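PDB 3OYZ: malate Synthase from Haloferax volcanii, which catalyses the Claisen condensation of acetyl-CoA with glyoxylate and the hydrolysis of the malyl-CoA intermediate to malate and CoA in the glyoxylate cycle. Local coordinates for residues A[9-14]-A[43-48]; A[36-41]-A[75-80]. One frame throughout, in Å; residues are numbered along the deposited sequence.

The chain enters the TIM barrel through residues 9-14, which lead into strand 13-18. It then runs through helix 29-36 and the loop 36-41 to strand 45-49. There contact 1 closes the first beta-alpha-beta unit by pairing 9-14 with 43-48. The next helix, 59-73, ends before 75-80, and contact 2 brings this loop back against 36-41. Segment 36-41 lies inside the loop of contact 1 and 75-80 outside it, so the two contacts cross. They also touch each other. Trp46 N and Asp44 O probably hydrogen-bond to the backbone of Glu80, and Phe77 packs on Trp46 and Pro43. Both contacts reach the second subunit.

Contact 1 of 2, residues A[9-14]-A[43-48]; sequences EFVRTF and PDVWVP
Arg12 and Asp44 form a salt bridge where the first two parallel strands of the TIM barrel begin. The strands belong to the beta-alpha-beta unit of strand 13-18, helix 29-36 and strand 45-49. Along Arg12, CB, CG and CD pass Asp44 OD2 at 3.2 to 3.8 Å. The chain bends at chi3 (-70°), which turns the guanidinium side-on to the carboxylate. Arg12 NE then donates to Asp44 OD2 at 2.9 Å and Arg12 NH2 to Asp44 OD1 at 3.1 Å. Both oxygens are met on their syn sides, and the two planes are 30° apart. The backbone N of Arg12 takes the anti lone pair of OD2 in a nearly straight bond (163°). Two N-H groups thus grip this oxygen, and the carboxylate is held against rotation. At the far end, Arg12 NH1 binds Asn268 O and NH2 binds Gln412 of the second subunit. Asp44 OD1 also pairs with Arg8 and with Arg409 of the second subunit. Arg12 and Asp44 are both buried, where the second subunit meets this one.

Thr13 OG1 accepts from Asp44 N at 2.9 Å and also bonds to Asn268. Val45 N gives a weak bond to Thr13 O. Val45 CG2 rests on both methyls of Val11. Phe14 and Val45 form the parallel bridge and share one face of the sheet. The Val47 side chain is about 4 Å from that of Arg84, which binds glyoxylate and acetyl-CoA. Val47 CG2 lies over one face of the Phe14 ring in a CH-pi contact, 3.7 Å from the ring centroid.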
# COMPACT_ATOMS: atom_id res chain seq x y z
N GLU A 9 -17.03 3.84 20.03
CA GLU A 9 -15.78 4.33 19.52
C GLU A 9 -14.81 3.25 19.04
O GLU A 9 -14.06 3.47 18.08
CB GLU A 9 -15.19 5.19 20.63
CG GLU A 9 -14.07 6.04 20.17
CD GLU A 9 -13.64 6.93 21.32
OE1 GLU A 9 -14.55 7.28 22.12
OE2 GLU A 9 -12.44 7.26 21.44
N PHE A 10 -14.85 2.07 19.66
CA PHE A 10 -14.01 0.92 19.30
C PHE A 10 -14.90 -0.30 19.19
O PHE A 10 -15.83 -0.43 20.03
CB PHE A 10 -12.98 0.61 20.39
CG PHE A 10 -11.93 1.68 20.55
CD1 PHE A 10 -10.68 1.54 19.96
CD2 PHE A 10 -12.14 2.77 21.37
CE1 PHE A 10 -9.67 2.49 20.15
CE2 PHE A 10 -11.17 3.77 21.52
CZ PHE A 10 -9.93 3.62 20.90
N VAL A 11 -14.59 -1.21 18.26
CA VAL A 11 -15.32 -2.45 18.02
C VAL A 11 -14.26 -3.54 17.92
O VAL A 11 -13.41 -3.51 17.03
CB VAL A 11 -16.25 -2.47 16.78
CG1 VAL A 11 -16.73 -3.86 16.43
CG2 VAL A 11 -17.46 -1.58 16.97
N ARG A 12 -14.25 -4.49 18.88
CA ARG A 12 -13.28 -5.58 18.86
C ARG A 12 -13.75 -6.73 18.03
O ARG A 12 -12.91 -7.42 17.44
CB ARG A 12 -13.07 -6.13 20.31
CG ARG A 12 -12.43 -5.11 21.26
CD ARG A 12 -12.48 -5.63 22.72
NE ARG A 12 -13.88 -5.58 23.14
CZ ARG A 12 -14.30 -6.06 24.31
NH1 ARG A 12 -13.43 -6.63 25.15
NH2 ARG A 12 -15.57 -5.87 24.67
N THR A 13 -15.06 -7.01 18.00
CA THR A 13 -15.50 -8.31 17.51
C THR A 13 -16.75 -7.98 16.74
O THR A 13 -17.54 -7.18 17.21
CB THR A 13 -15.92 -9.24 18.74
OG1 THR A 13 -16.35 -8.37 19.78
CG2 THR A 13 -14.68 -9.83 19.35
N PHE A 14 -16.90 -8.61 15.58
CA PHE A 14 -17.99 -8.43 14.63
C PHE A 14 -18.32 -9.87 14.36
O PHE A 14 -17.62 -10.55 13.60
CB PHE A 14 -17.37 -7.71 13.37
CG PHE A 14 -18.32 -7.48 12.22
CD1 PHE A 14 -19.01 -6.28 12.08
CD2 PHE A 14 -18.37 -8.40 11.19
CE1 PHE A 14 -19.87 -6.07 11.00
CE2 PHE A 14 -19.16 -8.18 10.09
CZ PHE A 14 -19.91 -7.01 9.97
N PRO A 43 -20.24 -10.56 21.52
CA PRO A 43 -19.44 -9.66 20.64
C PRO A 43 -19.80 -8.19 20.83
O PRO A 43 -20.93 -7.89 21.19
CB PRO A 43 -19.71 -10.23 19.25
CG PRO A 43 -21.15 -10.72 19.32
CD PRO A 43 -21.21 -11.36 20.76
N ASP A 44 -18.88 -7.25 20.60
CA ASP A 44 -19.28 -5.83 20.54
C ASP A 44 -20.35 -5.59 19.47
O ASP A 44 -21.26 -4.79 19.64
CB ASP A 44 -18.04 -4.98 20.25
CG ASP A 44 -17.12 -4.91 21.42
OD1 ASP A 44 -17.64 -4.99 22.57
OD2 ASP A 44 -15.89 -4.79 21.20
N VAL A 45 -20.31 -6.32 18.38
CA VAL A 45 -21.26 -6.12 17.28
C VAL A 45 -21.66 -7.48 16.84
O VAL A 45 -20.84 -8.31 16.48
CB VAL A 45 -20.67 -5.25 16.05
CG1 VAL A 45 -21.58 -5.38 14.89
CG2 VAL A 45 -20.73 -3.83 16.42
N TRP A 46 -22.96 -7.72 16.84
CA TRP A 46 -23.43 -9.01 16.45
C TRP A 46 -24.18 -8.87 15.14
O TRP A 46 -25.01 -7.99 15.02
CB TRP A 46 -24.40 -9.57 17.55
CG TRP A 46 -24.98 -10.89 17.11
CD1 TRP A 46 -24.33 -11.91 16.48
CD2 TRP A 46 -26.34 -11.32 17.24
NE1 TRP A 46 -25.20 -12.94 16.20
CE2 TRP A 46 -26.45 -12.57 16.63
CE3 TRP A 46 -27.49 -10.75 17.84
CZ2 TRP A 46 -27.65 -13.34 16.65
CZ3 TRP A 46 -28.72 -11.45 17.75
CH2 TRP A 46 -28.77 -12.74 17.17
N VAL A 47 -23.89 -9.72 14.18
CA VAL A 47 -24.46 -9.60 12.83
C VAL A 47 -25.29 -10.82 12.43
O VAL A 47 -24.78 -11.79 11.87
CB VAL A 47 -23.26 -9.37 11.84
CG1 VAL A 47 -23.75 -9.09 10.43
CG2 VAL A 47 -22.46 -8.19 12.36
N PRO A 48 -26.61 -10.76 12.67
CA PRO A 48 -27.34 -11.84 12.02
C PRO A 48 -27.20 -11.74 10.51
O PRO A 48 -27.63 -10.75 9.92
CB PRO A 48 -28.79 -11.52 12.36
CG PRO A 48 -28.76 -10.84 13.71
CD PRO A 48 -27.44 -10.02 13.66

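Contact 2 of 2, residues A[36-41]-A[75-80]; sequences GLRGMQ and AEFPGE
Leu37 O meets Pro78 CD at 3.7 Å, in the loop that follows helix 29-36. Phe77 CE1 lies farther from Leu37 O, at 4.3 Å. The Leu37 side chain is about 6 Å from the bound acetyl-CoA.

Arg38 has the largest share of the contact. Its chain bends at chi2 (-81°), and its tip turns back toward the carbonyls of the residues before it. Arg38 NH1 donates to Leu37 O at 2.8 Å, from above the carbonyl plane. NH1 also binds Ala35 O, so two carbonyls hold the guanidinium in place. One flat face of the group lies under Glu76 O, which sits 3.5 Å above its centre. No hydrogen bond forms in this face-on approach, though the carbonyl oxygen probably suits the positive charge. Arg38 NH1 touches Pro78 CD at 3.7 Å. The Glu76 carboxylate is not in contact with Arg38, as Arg38 NH2 and Glu76 OE1 are 5.1 Å apart.

Gly39 and Met40 turn to the second subunit, where Gly39 O binds Gln412 and Met40 N binds Glu415. The contact joins two successive loops that lead from helix to strand at the N-terminal end of the parallel strands in a TIM barrel.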
# COMPACT_ATOMS: atom_id res chain seq x y z
N GLY A 36 -28.06 -15.19 23.27
CA GLY A 36 -27.92 -15.38 24.73
C GLY A 36 -26.52 -15.23 25.27
O GLY A 36 -26.30 -15.14 26.49
N LEU A 37 -25.54 -15.07 24.38
CA LEU A 37 -24.14 -14.89 24.80
C LEU A 37 -23.94 -13.66 25.67
O LEU A 37 -24.60 -12.65 25.41
CB LEU A 37 -23.26 -14.84 23.56
CG LEU A 37 -23.13 -16.10 22.69
CD1 LEU A 37 -22.30 -15.81 21.42
CD2 LEU A 37 -22.47 -17.24 23.49
N ARG A 38 -23.00 -13.66 26.63
CA ARG A 38 -22.79 -12.57 27.60
C ARG A 38 -21.32 -12.48 28.01
O ARG A 38 -20.58 -13.43 27.88
CB ARG A 38 -23.59 -12.79 28.90
CG ARG A 38 -25.12 -12.85 28.73
CD ARG A 38 -25.83 -11.46 28.62
NE ARG A 38 -27.28 -11.60 28.34
CZ ARG A 38 -27.88 -11.96 27.20
NH1 ARG A 38 -27.24 -12.09 26.04
NH2 ARG A 38 -29.20 -12.08 27.18
N GLY A 39 -20.93 -11.36 28.60
CA GLY A 39 -19.53 -11.15 28.98
C GLY A 39 -18.56 -11.29 27.80
O GLY A 39 -18.78 -10.79 26.70
N MET A 40 -17.46 -11.99 28.04
CA MET A 40 -16.36 -12.03 27.11
C MET A 40 -16.77 -12.90 25.96
O MET A 40 -16.14 -12.86 24.89
CB MET A 40 -15.09 -12.55 27.78
CG MET A 40 -14.41 -11.44 28.53
SD MET A 40 -13.63 -10.14 27.54
CE MET A 40 -12.77 -9.27 28.86
N GLN A 41 -17.87 -13.62 26.16
CA GLN A 41 -18.36 -14.51 25.13
C GLN A 41 -19.22 -13.72 24.13
O GLN A 41 -19.58 -14.29 23.10
CB GLN A 41 -19.26 -15.61 25.73
CG GLN A 41 -18.52 -16.90 26.13
CD GLN A 41 -19.41 -17.75 27.01
OE1 GLN A 41 -19.32 -17.61 28.21
NE2 GLN A 41 -20.35 -18.51 26.46
N ALA A 75 -33.69 -7.17 23.47
CA ALA A 75 -33.66 -6.19 24.56
C ALA A 75 -32.48 -6.28 25.51
O ALA A 75 -31.99 -5.23 25.96
CB ALA A 75 -34.98 -6.16 25.33
N GLU A 76 -32.00 -7.48 25.82
CA GLU A 76 -30.87 -7.53 26.78
C GLU A 76 -29.61 -8.05 26.10
O GLU A 76 -28.72 -8.49 26.82
CB GLU A 76 -31.04 -8.41 28.05
CG GLU A 76 -32.02 -7.94 29.15
CD GLU A 76 -33.39 -8.44 28.81
OE1 GLU A 76 -33.44 -9.37 27.95
OE2 GLU A 76 -34.39 -7.86 29.29
N PHE A 77 -29.57 -8.10 24.76
CA PHE A 77 -28.29 -8.50 24.14
C PHE A 77 -27.29 -7.42 24.54
O PHE A 77 -27.62 -6.24 24.45
CB PHE A 77 -28.43 -8.56 22.63
CG PHE A 77 -27.19 -9.04 21.98
CD1 PHE A 77 -26.81 -10.38 22.13
CD2 PHE A 77 -26.36 -8.16 21.28
CE1 PHE A 77 -25.63 -10.86 21.60
CE2 PHE A 77 -25.17 -8.64 20.76
CZ PHE A 77 -24.79 -9.96 20.92
N PRO A 78 -26.10 -7.78 25.07
CA PRO A 78 -25.40 -6.59 25.56
C PRO A 78 -24.55 -5.80 24.51
O PRO A 78 -24.10 -4.73 24.87
CB PRO A 78 -24.36 -7.17 26.53
CG PRO A 78 -24.01 -8.47 25.91
CD PRO A 78 -25.33 -9.01 25.32
N GLY A 79 -24.20 -6.40 23.37
CA GLY A 79 -23.49 -5.68 22.29
C GLY A 79 -24.45 -4.94 21.35
O GLY A 79 -25.58 -4.66 21.74
N GLU A 80 -24.05 -4.60 20.12
CA GLU A 80 -25.00 -3.86 19.24
C GLU A 80 -25.40 -4.82 18.20
O GLU A 80 -24.56 -5.60 17.75
CB GLU A 80 -24.28 -2.66 18.57
CG GLU A 80 -24.03 -1.46 19.51
CD GLU A 80 -23.49 -0.21 18.75
OE1 GLU A 80 -23.50 -0.25 17.49
OE2 GLU A 80 -23.13 0.84 19.36